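Local coordinates for SusD-like carbohydrate binding protein (PDB 3LEW) that probably binds carbohydrate at the outer membrane of Bacteroides vulgatus, as a SusD-family protein thought to help in nutrient uptake, at residues 144-149 and 168-173. Sequence-based numbering, arbitrary orientation.
Sequences PDAVCA and SSVSEV
Cys148 points its side chain at the first turn of helix 170-187: with SG anti to the backbone N (chi1 -177°), Cys148 SG lies 3.9 Å from Val173 CG2, while Cys148 CB sits close to Val170 N. This is the tight, buried end, backed by Tyr129 and Ala133 of helix 111-135, which meet Val173. Two short strands pair antiparallel here, and Cys148 and Ala149 both face Ser168, a classic beta bulge: Ser168 O takes a bond of 2.9 Å from Cys148 N and a weak one from Ala149 N. Next along, Val170 N sits nearly on the line of the Ala146 C=O, 2.9 Å from Ala146 O, though its N-H is somewhat bent. Ser169 is the N-cap, Ser169 OG accepting from Glu172 N at 3.1 Å; Ser169 N in turn donates to Glu172 OE1, almost straight (168°), completing a capping box. Were Ser169 an alanine, Glu172 N would probably lose its side-chain cap and the water between Ser169 OG and Asp145 OD1 one of its ties. That water marks the looser, exposed side, where Pro144 and Asp145 lie; even so, Pro144 O accepts from Ser171 N at 3.2 Å.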
ATOM      1  N   PRO A 144      -6.070   1.674  21.968  1.00 16.13           N
ATOM      2  CA  PRO A 144      -6.450   0.345  21.478  1.00 15.73           C
ATOM      3  C   PRO A 144      -7.932   0.028  21.415  1.00 15.09           C
ATOM      4  O   PRO A 144      -8.323  -0.923  20.750  1.00 15.04           O
ATOM      5  CB  PRO A 144      -5.758  -0.620  22.465  1.00 16.64           C
ATOM      6  CG  PRO A 144      -5.441   0.178  23.642  1.00 17.13           C
ATOM      7  CD  PRO A 144      -5.290   1.605  23.220  1.00 17.23           C
ATOM      8  N   ASP A 145      -8.749   0.781  22.133  1.00 14.09           N
ATOM      9  CA  ASP A 145     -10.167   0.513  22.193  1.00 14.68           C
ATOM     10  C   ASP A 145     -10.946   1.444  21.259  1.00 14.19           C
ATOM     11  O   ASP A 145     -12.163   1.442  21.272  1.00 14.59           O
ATOM     12  CB  ASP A 145     -10.628   0.664  23.620  1.00 15.29           C
ATOM     13  CG  ASP A 145     -10.002  -0.388  24.538  1.00 19.27           C
ATOM     14  OD1 ASP A 145      -9.791  -1.539  24.087  1.00 20.18           O
ATOM     15  OD2 ASP A 145      -9.709  -0.077  25.705  1.00 24.00           O
ATOM     16  N   ALA A 146     -10.250   2.247  20.466  1.00 11.15           N
ATOM     17  CA  ALA A 146     -10.928   3.174  19.558  1.00 12.71           C
ATOM     18  C   ALA A 146     -11.779   2.461  18.530  1.00 13.51           C
ATOM     19  O   ALA A 146     -11.407   1.388  18.038  1.00 13.36           O
ATOM     20  CB  ALA A 146      -9.862   4.065  18.785  1.00 13.91           C
ATOM     21  N   VAL A 147     -12.849   3.108  18.092  1.00 13.08           N
ATOM     22  CA  VAL A 147     -13.682   2.532  17.068  1.00 13.88           C
ATOM     23  C   VAL A 147     -12.894   2.293  15.781  1.00 13.62           C
ATOM     24  O   VAL A 147     -12.027   3.094  15.410  1.00 15.11           O
ATOM     25  CB  VAL A 147     -14.887   3.441  16.785  1.00 14.16           C
ATOM     26  CG1 VAL A 147     -14.425   4.753  16.115  1.00 13.20           C
ATOM     27  CG2 VAL A 147     -15.923   2.694  15.971  1.00 14.58           C
ATOM     28  N   CYS A 148     -13.213   1.216  15.077  1.00 13.36           N
ATOM     29  CA  CYS A 148     -12.605   0.933  13.773  1.00 13.11           C
ATOM     30  C   CYS A 148     -13.698   0.617  12.735  1.00 14.33           C
ATOM     31  O   CYS A 148     -14.086   1.499  11.971  1.00 14.44           O
ATOM     32  CB  CYS A 148     -11.582  -0.173  13.902  1.00 12.58           C
ATOM     33  SG  CYS A 148     -10.721  -0.542  12.355  1.00 14.76           S
ATOM     34  N   ALA A 149     -14.231  -0.605  12.741  1.00 13.42           N
ATOM     35  CA  ALA A 149     -15.146  -1.043  11.674  1.00 14.17           C
ATOM     36  C   ALA A 149     -15.851  -2.329  12.130  1.00 13.70           C
ATOM     37  O   ALA A 149     -15.335  -3.034  12.980  1.00 14.16           O
ATOM     38  CB  ALA A 149     -14.358  -1.270  10.342  1.00 13.97           C
ATOM     39  N   SER A 168     -16.326  -2.839  15.719  1.00 12.35           N
ATOM     40  CA  SER A 168     -15.312  -3.345  16.662  1.00 12.54           C
ATOM     41  C   SER A 168     -14.193  -2.327  16.782  1.00 13.08           C
ATOM     42  O   SER A 168     -14.118  -1.426  15.972  1.00 12.96           O
ATOM     43  CB  SER A 168     -14.749  -4.665  16.164  1.00 13.64           C
ATOM     44  OG  SER A 168     -15.768  -5.637  16.179  1.00 12.71           O
ATOM     45  N   SER A 169     -13.309  -2.518  17.759  1.00 13.01           N
ATOM     46  CA  SER A 169     -12.202  -1.597  18.015  1.00 13.29           C
ATOM     47  C   SER A 169     -11.030  -1.940  17.131  1.00 12.81           C
ATOM     48  O   SER A 169     -10.952  -3.044  16.552  1.00 11.80           O
ATOM     49  CB  SER A 169     -11.692  -1.688  19.432  1.00 13.94           C
ATOM     50  OG  SER A 169     -11.103  -2.963  19.686  1.00 13.39           O
ATOM     51  N   VAL A 170     -10.086  -1.001  17.066  1.00 11.93           N
ATOM     52  CA  VAL A 170      -8.876  -1.223  16.265  1.00 12.28           C
ATOM     53  C   VAL A 170      -8.109  -2.458  16.739  1.00 12.66           C
ATOM     54  O   VAL A 170      -7.653  -3.263  15.886  1.00 12.90           O
ATOM     55  CB  VAL A 170      -7.966   0.050  16.209  1.00 11.25           C
ATOM     56  CG1 VAL A 170      -7.576   0.525  17.621  1.00 12.30           C
ATOM     57  CG2 VAL A 170      -6.717  -0.196  15.318  1.00 12.85           C
ATOM     58  N   SER A 171      -8.030  -2.692  18.050  1.00 12.67           N
ATOM     59  CA  SER A 171      -7.361  -3.901  18.562  0.70 13.68           C
ATOM     60  C   SER A 171      -8.103  -5.165  18.091  1.00 13.02           C
ATOM     61  O   SER A 171      -7.481  -6.162  17.701  1.00 13.19           O
ATOM     62  CB  SER A 171      -7.288  -3.899  20.089  0.70 13.85           C
ATOM     63  OG  SER A 171      -6.435  -2.880  20.580  0.70 15.22           O
ATOM     64  N   GLU A 172      -9.433  -5.114  18.129  1.00 13.11           N
ATOM     65  CA  GLU A 172     -10.234  -6.271  17.724  1.00 12.94           C
ATOM     66  C   GLU A 172     -10.120  -6.573  16.222  1.00 13.16           C
ATOM     67  O   GLU A 172     -10.066  -7.741  15.823  1.00 12.74           O
ATOM     68  CB  GLU A 172     -11.690  -6.078  18.115  1.00 13.42           C
ATOM     69  CG  GLU A 172     -11.923  -6.165  19.597  1.00 14.54           C
ATOM     70  CD  GLU A 172     -13.298  -5.710  20.061  1.00 17.75           C
ATOM     71  OE1 GLU A 172     -13.964  -4.922  19.342  1.00 19.10           O
ATOM     72  OE2 GLU A 172     -13.654  -6.099  21.206  1.00 20.09           O
ATOM     73  N   VAL A 173     -10.053  -5.540  15.395  1.00 13.18           N
ATOM     74  CA  VAL A 173      -9.937  -5.733  13.959  1.00 13.46           C
ATOM     75  C   VAL A 173      -8.550  -6.256  13.629  1.00 13.80           C
ATOM     76  O   VAL A 173      -8.405  -7.176  12.791  1.00 13.59           O
ATOM     77  CB  VAL A 173     -10.307  -4.489  13.154  1.00 14.09           C
ATOM     78  CG1 VAL A 173     -10.099  -4.716  11.666  1.00 11.79           C
ATOM     79  CG2 VAL A 173     -11.765  -4.106  13.421  1.00 12.81           C
TER
HETATM   80  O   HOH W   1     -10.880  -3.277  22.402  1.00 18.58           O